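Local coordinates for CRISPR/cas2 protein (Pyrococcus horikoshii OT3, PDB 6K2E) that probably takes part in CRISPR spacer acquisition, as Cas2 proteins generally do, and is thought to bind RNA, at residues A[46-49]-A[50-54]; A[18-21]-A[22-26]; A[38-41]-A[42-46]. All coordinates share one frame; numbering follows the deposited sequence.

Contact 1 (A[46-49]-A[50-54])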
loop_
_atom_site.group_PDB
_atom_site.type_symbol
_atom_site.label_atom_id
_atom_site.label_comp_id
_atom_site.label_asym_id
_atom_site.label_seq_id
_atom_site.Cartn_x
_atom_site.Cartn_y
_atom_site.Cartn_z
ATOM N N TYR A 46 6.570 -3.322 -16.708
ATOM C CA TYR A 46 8.013 -3.194 -16.875
ATOM C C TYR A 46 8.412 -1.792 -17.322
ATOM O O TYR A 46 9.511 -1.335 -16.979
ATOM C CB TYR A 46 8.530 -4.234 -17.860
ATOM C CG TYR A 46 8.893 -5.566 -17.232
ATOM C CD1 TYR A 46 10.096 -5.743 -16.568
ATOM C CD2 TYR A 46 8.024 -6.660 -17.317
ATOM C CE1 TYR A 46 10.423 -6.969 -15.997
ATOM C CE2 TYR A 46 8.337 -7.883 -16.761
ATOM C CZ TYR A 46 9.538 -8.040 -16.101
ATOM O OH TYR A 46 9.849 -9.265 -15.540
ATOM N N GLU A 47 7.551 -1.097 -18.083
ATOM C CA GLU A 47 7.885 0.267 -18.495
ATOM C C GLU A 47 7.814 1.237 -17.321
ATOM O O GLU A 47 8.700 2.088 -17.156
ATOM C CB GLU A 47 6.956 0.720 -19.624
ATOM C CG GLU A 47 7.405 1.972 -20.392
ATOM C CD GLU A 47 6.384 2.401 -21.452
ATOM O OE1 GLU A 47 5.226 2.690 -21.084
ATOM O OE2 GLU A 47 6.725 2.424 -22.658
ATOM N N LEU A 48 6.788 1.082 -16.480
ATOM C CA LEU A 48 6.618 1.906 -15.294
ATOM C C LEU A 48 7.762 1.711 -14.318
ATOM O O LEU A 48 8.288 2.686 -13.769
ATOM C CB LEU A 48 5.297 1.551 -14.624
ATOM C CG LEU A 48 5.065 2.136 -13.242
ATOM C CD1 LEU A 48 5.013 3.667 -13.308
ATOM C CD2 LEU A 48 3.791 1.573 -12.689
ATOM N N GLU A 49 8.171 0.455 -14.113
ATOM C CA GLU A 49 9.241 0.148 -13.175
ATOM C C GLU A 49 10.570 0.704 -13.648
ATOM O O GLU A 49 11.360 1.198 -12.838
ATOM C CB GLU A 49 9.336 -1.354 -12.992
ATOM C CG GLU A 49 10.163 -1.744 -11.816
ATOM C CD GLU A 49 11.542 -2.110 -12.215
ATOM O OE1 GLU A 49 11.768 -2.277 -13.428
ATOM O OE2 GLU A 49 12.401 -2.198 -11.324
ATOM N N MET A 50 10.822 0.640 -14.958
ATOM C CA MET A 50 12.039 1.211 -15.522
ATOM C C MET A 50 12.041 2.731 -15.384
ATOM O O MET A 50 13.069 3.330 -15.060
ATOM C CB MET A 50 12.188 0.793 -16.990
ATOM C CG MET A 50 13.451 1.333 -17.697
ATOM S SD MET A 50 13.164 2.827 -18.693
ATOM C CE MET A 50 14.372 2.659 -20.012
ATOM N N ARG A 51 10.906 3.370 -15.639
ATOM C CA ARG A 51 10.864 4.814 -15.494
ATOM C C ARG A 51 10.908 5.229 -14.021
ATOM O O ARG A 51 11.526 6.252 -13.692
ATOM C CB ARG A 51 9.628 5.359 -16.216
ATOM C CG ARG A 51 9.793 5.344 -17.742
ATOM C CD ARG A 51 8.493 5.599 -18.494
ATOM N NE ARG A 51 8.245 7.031 -18.643
ATOM C CZ ARG A 51 7.076 7.558 -18.999
ATOM N NH1 ARG A 51 6.039 6.768 -19.257
ATOM N NH2 ARG A 51 6.935 8.876 -19.082
ATOM N N LEU A 52 10.335 4.413 -13.120
ATOM C CA LEU A 52 10.459 4.670 -11.686
ATOM C C LEU A 52 11.894 4.498 -11.227
ATOM O O LEU A 52 12.388 5.281 -10.410
ATOM C CB LEU A 52 9.565 3.720 -10.891
ATOM C CG LEU A 52 8.078 4.053 -10.750
ATOM C CD1 LEU A 52 7.278 2.844 -10.303
ATOM C CD2 LEU A 52 7.873 5.210 -9.798
ATOM N N LYS A 53 12.595 3.516 -11.800
ATOM C CA LYS A 53 13.958 3.221 -11.380
ATOM C C LYS A 53 14.915 4.342 -11.758
ATOM O O LYS A 53 15.929 4.550 -11.079
ATOM C CB LYS A 53 14.413 1.902 -11.991
ATOM C CG LYS A 53 15.401 1.134 -11.145
ATOM C CD LYS A 53 15.536 -0.275 -11.661
ATOM C CE LYS A 53 15.438 -1.257 -10.510
ATOM N NZ LYS A 53 15.310 -2.647 -11.016
ATOM N N ARG A 54 14.596 5.090 -12.810
ATOM C CA ARG A 54 15.431 6.205 -13.214
ATOM C C ARG A 54 15.118 7.471 -12.442
ATOM O O ARG A 54 15.904 8.418 -12.505
ATOM C CB ARG A 54 15.275 6.459 -14.722
ATOM C CG ARG A 54 15.612 5.229 -15.581
ATOM C CD ARG A 54 15.975 5.528 -17.042
ATOM N NE ARG A 54 16.709 6.782 -17.206
ATOM C CZ ARG A 54 18.019 6.917 -17.010
ATOM N NH1 ARG A 54 18.761 5.865 -16.679
ATOM N NH2 ARG A 54 18.596 8.101 -17.176
#
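E49 and K53, four residues apart and so one helical turn from each other, form a salt bridge. The two chains run alongside each other. K53 NZ meets E49 OE2 at 3.0 Å, on the syn lone pair, facing OE1. The glutamate starts with CG opposite its backbone N and then bends at chi2 (-99°), which swings the carboxylate along the helix towards the lysine. The same OE2 takes a second hydrogen bond from H75 NE2 of the second subunit, whose V77 also packs on E49 and K53; the salt bridge is thus part of the dimer contact. E47 and R51 are a looser pair of opposite charges, with OE1 and NH1 4.5 Å apart, too far for a salt bridge, and Y27 OH hydrogen-bonds to both.

The turn belongs to helix 42-55, the second helix of the ferredoxin-like fold of Cas2. Its apolar side is made by L48 and L52: L48 CG sits 3.7 Å from L52 CD1. L48 also packs on L24 and Y27 of helix 17-27, while L52 reaches V62 and I64 of strand 61-67.

Along the backbone, four i+4 hydrogen bonds cross the turn: M50 N to Y46 O, R51 N to E47 O, L52 N to L48 O (2.8 Å) and K53 N to E49 O.

Contact 2 (A[18-21]-A[22-26])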
loop_
_atom_site.group_PDB
_atom_site.type_symbol
_atom_site.label_atom_id
_atom_site.label_comp_id
_atom_site.label_asym_id
_atom_site.label_seq_id
_atom_site.Cartn_x
_atom_site.Cartn_y
_atom_site.Cartn_z
ATOM N N ASN A 18 6.863 14.983 -7.022
ATOM C CA ASN A 18 6.028 15.304 -8.162
ATOM C C ASN A 18 6.358 14.467 -9.386
ATOM O O ASN A 18 5.445 14.081 -10.128
ATOM C CB ASN A 18 6.171 16.769 -8.505
ATOM C CG ASN A 18 4.901 17.332 -9.022
ATOM O OD1 ASN A 18 4.812 17.726 -10.190
ATOM N ND2 ASN A 18 3.875 17.344 -8.167
ATOM N N ARG A 19 7.625 14.085 -9.544
ATOM C CA ARG A 19 7.983 13.259 -10.679
ATOM C C ARG A 19 7.469 11.839 -10.509
ATOM O O ARG A 19 6.958 11.262 -11.473
ATOM C CB ARG A 19 9.505 13.221 -10.835
ATOM C CG ARG A 19 10.174 14.555 -11.036
ATOM C CD ARG A 19 11.693 14.407 -11.074
ATOM N NE ARG A 19 12.090 13.663 -12.264
ATOM C CZ ARG A 19 13.210 12.950 -12.375
ATOM N NH1 ARG A 19 14.081 12.883 -11.359
ATOM N NH2 ARG A 19 13.459 12.308 -13.516
ATOM N N VAL A 20 7.445 11.331 -9.272
ATOM C CA VAL A 20 6.911 9.996 -9.025
ATOM C C VAL A 20 5.392 9.994 -9.172
ATOM O O VAL A 20 4.822 9.091 -9.796
ATOM C CB VAL A 20 7.364 9.489 -7.635
ATOM C CG1 VAL A 20 6.609 8.247 -7.211
ATOM C CG2 VAL A 20 8.826 9.159 -7.645
ATOM N N HIS A 21 4.724 11.047 -8.693
ATOM C CA HIS A 21 3.262 11.103 -8.743
ATOM C C HIS A 21 2.733 11.287 -10.165
ATOM O O HIS A 21 1.752 10.634 -10.547
ATOM C CB HIS A 21 2.755 12.224 -7.833
ATOM C CG HIS A 21 1.260 12.299 -7.724
ATOM N ND1 HIS A 21 0.487 13.085 -8.562
ATOM C CD2 HIS A 21 0.398 11.704 -6.862
ATOM C CE1 HIS A 21 -0.787 12.955 -8.231
ATOM N NE2 HIS A 21 -0.869 12.118 -7.206
ATOM N N LYS A 22 3.387 12.134 -10.974
ATOM C CA LYS A 22 2.931 12.359 -12.348
ATOM C C LYS A 22 3.145 11.118 -13.203
ATOM O O LYS A 22 2.274 10.749 -14.006
ATOM C CB LYS A 22 3.660 13.560 -12.969
ATOM C CG LYS A 22 3.115 14.919 -12.541
ATOM C CD LYS A 22 3.649 16.053 -13.411
ATOM C CE LYS A 22 3.121 17.420 -12.944
ATOM N NZ LYS A 22 1.673 17.393 -12.570
ATOM N N LEU A 23 4.264 10.425 -12.970
ATOM C CA LEU A 23 4.565 9.190 -13.679
ATOM C C LEU A 23 3.561 8.093 -13.337
ATOM O O LEU A 23 3.046 7.421 -14.251
ATOM C CB LEU A 23 5.989 8.754 -13.343
ATOM C CG LEU A 23 6.417 7.391 -13.861
ATOM C CD1 LEU A 23 6.375 7.363 -15.387
ATOM C CD2 LEU A 23 7.795 6.989 -13.318
ATOM N N LEU A 24 3.212 7.954 -12.041
ATOM C CA LEU A 24 2.224 6.954 -11.653
ATOM C C LEU A 24 0.813 7.301 -12.119
ATOM O O LEU A 24 -0.006 6.387 -12.254
ATOM C CB LEU A 24 2.235 6.760 -10.146
ATOM C CG LEU A 24 3.409 5.972 -9.576
ATOM C CD1 LEU A 24 3.547 6.137 -8.056
ATOM C CD2 LEU A 24 3.288 4.510 -9.957
ATOM N N LYS A 25 0.507 8.585 -12.379
ATOM C CA LYS A 25 -0.836 8.939 -12.848
ATOM C C LYS A 25 -1.027 8.655 -14.339
ATOM O O LYS A 25 -2.161 8.464 -14.788
ATOM C CB LYS A 25 -1.151 10.412 -12.526
ATOM C CG LYS A 25 -2.631 10.890 -12.806
ATOM C CD LYS A 25 -3.478 11.239 -11.530
ATOM C CE LYS A 25 -5.023 11.136 -11.783
ATOM N NZ LYS A 25 -5.690 9.807 -11.441
ATOM N N THR A 26 0.060 8.585 -15.110
ATOM C CA THR A 26 -0.028 8.117 -16.490
ATOM C C THR A 26 -0.507 6.661 -16.573
ATOM O O THR A 26 -1.285 6.327 -17.471
ATOM C CB THR A 26 1.298 8.349 -17.245
ATOM O OG1 THR A 26 2.388 7.751 -16.553
ATOM C CG2 THR A 26 1.541 9.823 -17.330
#
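K22 lays its aliphatic chain back over N18, one turn earlier in helix 17-27, while its N-H bonds to N18 O at 3.0 Å. A first torsion of -79° sets CG beside the lysine's own backbone N, and from there the chain climbs past the asparagine amide. It is carbon that does the touching: N18 OD1 lies 3.2 Å from K22 CE but 4.0 Å from K22 NZ, as the last torsion bends the ammonium group aside.

H21 contributes mainly its backbone across the contact. Its carbonyl O receives K25 N in a weak hydrogen bond and has K25 CB against it at 3.5 Å. The imidazole ring is engaged by the sheet, lying edge-to-face with both W30 and F36, and H21 also packs on Y10.

V20 supplies the apolar part. Its CG1 approaches L24 CD1 to 3.8 Å, the branches running abreast, and L24 N bonds to V20 O. Both pack on Y10 of strand 3-11, and V20 also touches I55 of helix 42-55. This is an amphipathic helix covering one face of the sheet in the ferredoxin-like fold. What joins the turn is main-chain hydrogen bonding, with the lysine methylenes against the asparagine oxygen and V20 against L24; the polar ends of K22 and N18 are not linked by a hydrogen bond or salt bridge.

Contact 3 (A[38-41]-A[42-46])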
loop_
_atom_site.group_PDB
_atom_site.type_symbol
_atom_site.label_atom_id
_atom_site.label_comp_id
_atom_site.label_asym_id
_atom_site.label_seq_id
_atom_site.Cartn_x
_atom_site.Cartn_y
_atom_site.Cartn_z
ATOM N N GLY A 38 -4.384 -0.210 -10.138
ATOM C CA GLY A 38 -5.067 -0.442 -11.396
ATOM C C GLY A 38 -4.481 -1.610 -12.165
ATOM O O GLY A 38 -3.464 -2.193 -11.797
ATOM N N GLU A 39 -5.135 -1.905 -13.284
ATOM C CA GLU A 39 -4.697 -2.961 -14.181
ATOM C C GLU A 39 -3.536 -2.493 -15.046
ATOM O O GLU A 39 -3.510 -1.360 -15.529
ATOM C CB GLU A 39 -5.837 -3.372 -15.098
ATOM C CG GLU A 39 -6.727 -4.485 -14.631
ATOM C CD GLU A 39 -7.570 -4.976 -15.779
ATOM O OE1 GLU A 39 -8.809 -4.818 -15.734
ATOM O OE2 GLU A 39 -6.965 -5.479 -16.752
ATOM N N LEU A 40 -2.598 -3.387 -15.278
ATOM C CA LEU A 40 -1.465 -3.105 -16.132
ATOM C C LEU A 40 -1.115 -4.366 -16.903
ATOM O O LEU A 40 -1.168 -5.469 -16.361
ATOM C CB LEU A 40 -0.254 -2.651 -15.325
ATOM C CG LEU A 40 -0.178 -1.202 -14.891
ATOM C CD1 LEU A 40 1.177 -0.982 -14.215
ATOM C CD2 LEU A 40 -0.377 -0.281 -16.071
ATOM N N SER A 41 -0.700 -4.191 -18.148
ATOM C CA SER A 41 -0.124 -5.303 -18.871
ATOM C C SER A 41 1.302 -5.503 -18.394
ATOM O O SER A 41 1.852 -4.695 -17.642
ATOM C CB SER A 41 -0.147 -5.028 -20.368
ATOM O OG SER A 41 1.001 -4.281 -20.733
ATOM N N LYS A 42 1.949 -6.547 -18.893
ATOM C CA LYS A 42 3.274 -6.857 -18.389
ATOM C C LYS A 42 4.323 -5.955 -19.015
ATOM O O LYS A 42 5.283 -5.570 -18.342
ATOM C CB LYS A 42 3.592 -8.318 -18.675
ATOM C CG LYS A 42 4.632 -8.917 -17.796
ATOM C CD LYS A 42 4.229 -10.287 -17.317
ATOM C CE LYS A 42 3.670 -11.205 -18.402
ATOM N NZ LYS A 42 2.714 -12.222 -17.838
ATOM N N ALA A 43 4.115 -5.546 -20.268
ATOM C CA ALA A 43 4.991 -4.556 -20.878
ATOM C C ALA A 43 4.815 -3.203 -20.227
ATOM O O ALA A 43 5.792 -2.463 -20.065
ATOM C CB ALA A 43 4.720 -4.465 -22.381
ATOM N N GLN A 44 3.595 -2.887 -19.800
ATOM C CA GLN A 44 3.362 -1.602 -19.168
ATOM C C GLN A 44 3.913 -1.584 -17.747
ATOM O O GLN A 44 4.463 -0.558 -17.330
ATOM C CB GLN A 44 1.868 -1.266 -19.202
ATOM C CG GLN A 44 1.408 -0.660 -20.531
ATOM C CD GLN A 44 -0.109 -0.506 -20.633
ATOM O OE1 GLN A 44 -0.780 -0.235 -19.639
ATOM N NE2 GLN A 44 -0.651 -0.659 -21.851
ATOM N N LEU A 45 3.844 -2.720 -17.024
ATOM C CA LEU A 45 4.420 -2.783 -15.680
ATOM C C LEU A 45 5.940 -2.678 -15.728
ATOM O O LEU A 45 6.541 -1.983 -14.905
ATOM C CB LEU A 45 3.997 -4.078 -14.971
ATOM C CG LEU A 45 4.571 -4.321 -13.554
ATOM C CD1 LEU A 45 4.340 -3.125 -12.621
ATOM C CD2 LEU A 45 4.057 -5.592 -12.894
ATOM N N TYR A 46 6.570 -3.322 -16.708
ATOM C CA TYR A 46 8.013 -3.194 -16.875
ATOM C C TYR A 46 8.412 -1.792 -17.322
ATOM O O TYR A 46 9.511 -1.335 -16.979
ATOM C CB TYR A 46 8.530 -4.234 -17.860
ATOM C CG TYR A 46 8.893 -5.566 -17.232
ATOM C CD1 TYR A 46 10.096 -5.743 -16.568
ATOM C CD2 TYR A 46 8.024 -6.660 -17.317
ATOM C CE1 TYR A 46 10.423 -6.969 -15.997
ATOM C CE2 TYR A 46 8.337 -7.883 -16.761
ATOM C CZ TYR A 46 9.538 -8.040 -16.101
ATOM O OH TYR A 46 9.849 -9.265 -15.540
#
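S41 closes the first turn of helix 42-55 with its side chain and its carbonyl together. OG accepts the N-H of Q44 at 3.1 Å, the bond of a serine N-cap, and S41 O takes L45 N at 2.9 Å as the first i+4 bond of the helix. The hydroxyl can do this because chi1 (85°) places OG between the backbone N and the carbonyl carbon, turned over the beginning of the helix where amide hydrogens await acceptors. The chain changes course sharply here, with the axes of strand 38-41 and helix 42-46 at 100°.

Q44 returns over its own cap. Its CG stands beside the backbone N (chi1 -82°) and the chain is extended beyond it; CB lies 3.5 Å from S41 OG, and the amide comes to L40, whose CD2 touches Q44 OE1 at 3.6 Å.

The other branch of L40 faces L45. L40 CD1 meets L45 CD1 at 4.1 Å, the two side chains crossing at about a right angle. A contact between the residue before the N-cap and the fourth residue after it is the hydrophobic staple, here fastened on to the fold: L40 also packs on V6 and L28, and L45 on I64 and I66 of strand 61-67.

An alanine at S41 has no OG, and the N-H of Q44 would probably be left without its capping bond, the helix start fraying more easily. The chemistry implies a division of labour: the hydroxyl satisfies an amide that has no preceding turn to serve it, and the leucine pair seals the strand-to-helix corner on its apolar side.

In the fold
None of the three contacts is wholly core: contacts 1 and 2 are partly buried, whereas contact 3 lies at the surface. Contacts 1 and 3 both belong to helix 42-55 and share Y46, one describing its middle and later turns and the other its start; contact 2 lies on the companion helix 17-27. The helices meet chiefly through L23, whose CD2 lies 3.6 Å from L52 N; L48 CD2 also touches L40 CD1 of strand 35-41, tying contact 1 to contact 3. Contacts 2 and 3 do not meet. Chemistry follows place: contact 1 bears charge towards the second subunit, contact 2 presents V20 and L24 to the sheet and keeps polar N18 and K22 on its exposed side, and contact 3 provides a helix cap.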